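Local coordinates for beta-lactamase (Burkholderia cenocepacia, PDB 5E2G), which probably hydrolyses the amide bond of beta-lactam antibiotics, giving substituted beta-amino acids, as a member of the class C serine beta-lactamase family, at residues D167-M172 with Y186-A191. Sequence-based numbering, arbitrary orientation.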
loop_
_atom_site.group_PDB
_atom_site.type_symbol
_atom_site.label_atom_id
_atom_site.label_comp_id
_atom_site.label_asym_id
_atom_site.label_seq_id
_atom_site.Cartn_x
_atom_site.Cartn_y
_atom_site.Cartn_z
ATOM N N ASP A 167 -10.862 -12.064 13.493
ATOM C CA ASP A 167 -11.435 -11.451 12.303
ATOM C C ASP A 167 -10.448 -10.464 11.686
ATOM O O ASP A 167 -9.769 -9.721 12.396
ATOM C CB ASP A 167 -12.739 -10.753 12.725
ATOM C CG ASP A 167 -13.401 -9.965 11.613
ATOM O OD1 ASP A 167 -13.993 -10.582 10.698
ATOM O OD2 ASP A 167 -13.385 -8.716 11.694
ATOM N N PHE A 168 -10.356 -10.458 10.352
ATOM C CA PHE A 168 -9.372 -9.592 9.701
ATOM C C PHE A 168 -9.655 -8.111 9.966
ATOM O O PHE A 168 -8.782 -7.377 10.450
ATOM C CB PHE A 168 -9.311 -9.846 8.193
ATOM C CG PHE A 168 -8.396 -8.891 7.488
ATOM C CD1 PHE A 168 -7.024 -9.094 7.504
ATOM C CD2 PHE A 168 -8.894 -7.749 6.875
ATOM C CE1 PHE A 168 -6.157 -8.193 6.887
ATOM C CE2 PHE A 168 -8.041 -6.847 6.261
ATOM C CZ PHE A 168 -6.667 -7.069 6.274
ATOM N N ALA A 169 -10.864 -7.643 9.620
ATOM C CA ALA A 169 -11.181 -6.219 9.764
ATOM C C ALA A 169 -11.036 -5.747 11.206
ATOM O O ALA A 169 -10.635 -4.600 11.447
ATOM C CB ALA A 169 -12.595 -5.932 9.249
ATOM N N THR A 170 -11.340 -6.621 12.172
ATOM C CA THR A 170 -11.150 -6.302 13.585
ATOM C C THR A 170 -9.678 -6.091 13.917
ATOM O O THR A 170 -9.326 -5.181 14.671
ATOM C CB THR A 170 -11.743 -7.425 14.438
ATOM O OG1 THR A 170 -13.140 -7.546 14.151
ATOM C CG2 THR A 170 -11.545 -7.152 15.920
ATOM N N LEU A 171 -8.801 -6.931 13.373
ATOM C CA LEU A 171 -7.369 -6.771 13.607
ATOM C C LEU A 171 -6.859 -5.439 13.077
ATOM O O LEU A 171 -5.947 -4.848 13.654
ATOM C CB LEU A 171 -6.602 -7.914 12.952
ATOM C CG LEU A 171 -6.623 -9.282 13.633
ATOM C CD1 LEU A 171 -6.124 -10.357 12.686
ATOM C CD2 LEU A 171 -5.789 -9.237 14.900
HETATM N N MSE A 172 -7.427 -4.954 11.986
HETATM C CA MSE A 172 -6.974 -3.704 11.409
HETATM C C MSE A 172 -7.477 -2.501 12.218
HETATM O O MSE A 172 -6.714 -1.592 12.531
HETATM C CB MSE A 172 -7.435 -3.612 9.961
HETATM C CG MSE A 172 -6.884 -4.718 9.085
HETATM SE SE MSE A 172 -4.963 -4.588 8.719
HETATM C CE MSE A 172 -5.058 -3.439 7.150
ATOM N N TYR A 186 -10.203 3.193 7.930
ATOM C CA TYR A 186 -11.239 2.173 8.032
ATOM C C TYR A 186 -11.067 1.097 6.975
ATOM O O TYR A 186 -10.677 1.381 5.841
ATOM C CB TYR A 186 -12.639 2.786 7.887
ATOM C CG TYR A 186 -12.835 3.998 8.757
ATOM C CD1 TYR A 186 -13.022 3.866 10.130
ATOM C CD2 TYR A 186 -12.811 5.274 8.215
ATOM C CE1 TYR A 186 -13.191 4.972 10.939
ATOM C CE2 TYR A 186 -12.986 6.387 9.013
ATOM C CZ TYR A 186 -13.170 6.230 10.375
ATOM O OH TYR A 186 -13.334 7.338 11.172
ATOM N N ILE A 187 -11.369 -0.141 7.358
ATOM C CA ILE A 187 -11.749 -1.145 6.373
ATOM C C ILE A 187 -13.227 -1.008 6.045
ATOM O O ILE A 187 -13.628 -0.988 4.875
ATOM C CB ILE A 187 -11.414 -2.557 6.891
ATOM C CG1 ILE A 187 -9.907 -2.717 7.101
ATOM C CG2 ILE A 187 -11.939 -3.618 5.943
ATOM C CD1 ILE A 187 -9.092 -2.527 5.845
ATOM N N ASN A 188 -14.054 -0.896 7.081
ATOM C CA ASN A 188 -15.486 -0.638 6.968
ATOM C C ASN A 188 -15.743 0.774 7.478
ATOM O O ASN A 188 -15.543 1.053 8.663
ATOM C CB ASN A 188 -16.281 -1.669 7.762
ATOM C CG ASN A 188 -16.009 -3.079 7.305
ATOM O OD1 ASN A 188 -15.514 -3.911 8.069
ATOM N ND2 ASN A 188 -16.315 -3.358 6.044
ATOM N N VAL A 189 -16.164 1.660 6.588
ATOM C CA VAL A 189 -16.390 3.054 6.983
ATOM C C VAL A 189 -17.677 3.141 7.800
ATOM O O VAL A 189 -18.729 2.662 7.341
ATOM C CB VAL A 189 -16.456 3.954 5.752
ATOM C CG1 VAL A 189 -16.740 5.394 6.163
ATOM C CG2 VAL A 189 -15.152 3.874 4.961
ATOM N N PRO A 190 -17.647 3.743 8.989
ATOM C CA PRO A 190 -18.835 3.771 9.848
ATOM C C PRO A 190 -19.861 4.783 9.367
ATOM O O PRO A 190 -19.564 5.692 8.595
ATOM C CB PRO A 190 -18.278 4.180 11.215
ATOM C CG PRO A 190 -16.796 4.109 11.097
ATOM C CD PRO A 190 -16.483 4.332 9.662
ATOM N N ALA A 191 -21.091 4.616 9.865
ATOM C CA ALA A 191 -22.193 5.472 9.435
ATOM C C ALA A 191 -21.900 6.934 9.725
ATOM O O ALA A 191 -22.072 7.793 8.854
ATOM C CB ALA A 191 -23.492 5.044 10.110
#
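Ile187 packs against the start of helix 168-180, CG1 on Met172 and CG2 on Ala169. CG1 lies against the base of the Met172 side chain, 3.9 Å from Met172 CB, and the two chains pass each other at a slant. The shorter branch, CG2, sits 4.1 Å from Ala169 CB, one turn earlier on the same helix face. While chi1 directs CG1 toward Met172, the turn at chi2 (-60°) places CD1 obliquely to the Phe168 ring, a loose 4.5 Å from Phe168 CE2. Met172 CG, set beside its backbone N by chi1, lies 3.6 Å above one face of the Phe168 ring, toward its rim, so selenomethionine and phenylalanine form one apolar surface for the isoleucine. Leu67 and Thr68 of helix 64-77 and Gln217 of helix 216-220 close in around this buried patch.

Toward solvent the packing thins to Asn188, whose exposed side chain brings OD1 within 3.7 Å of Ala169 CB, an amide oxygen beside a methyl, a marginal van der Waals touch. Polar grip on the loop comes from two sides: Glu173 OE2, on the next residue of the helix, accepts from the backbone N of both Ile187 and Asn188, and from strand 223-224 Arg223 NH2 donates to Ile187 O. At the helix start, Asp167 is the N-cap, its OD2 taking both Thr170 N (3.0 Å) and Thr170 OG1 (2.7 Å) on the anti side, 30° and 24° out of the carboxylate plane.

Together these residues make apolar packing of a capped helix start against the irregular loop that follows the helix, within the helical part of the serine beta-lactamase and DD-peptidase fold, against the helix that begins with the probable SxxK motif.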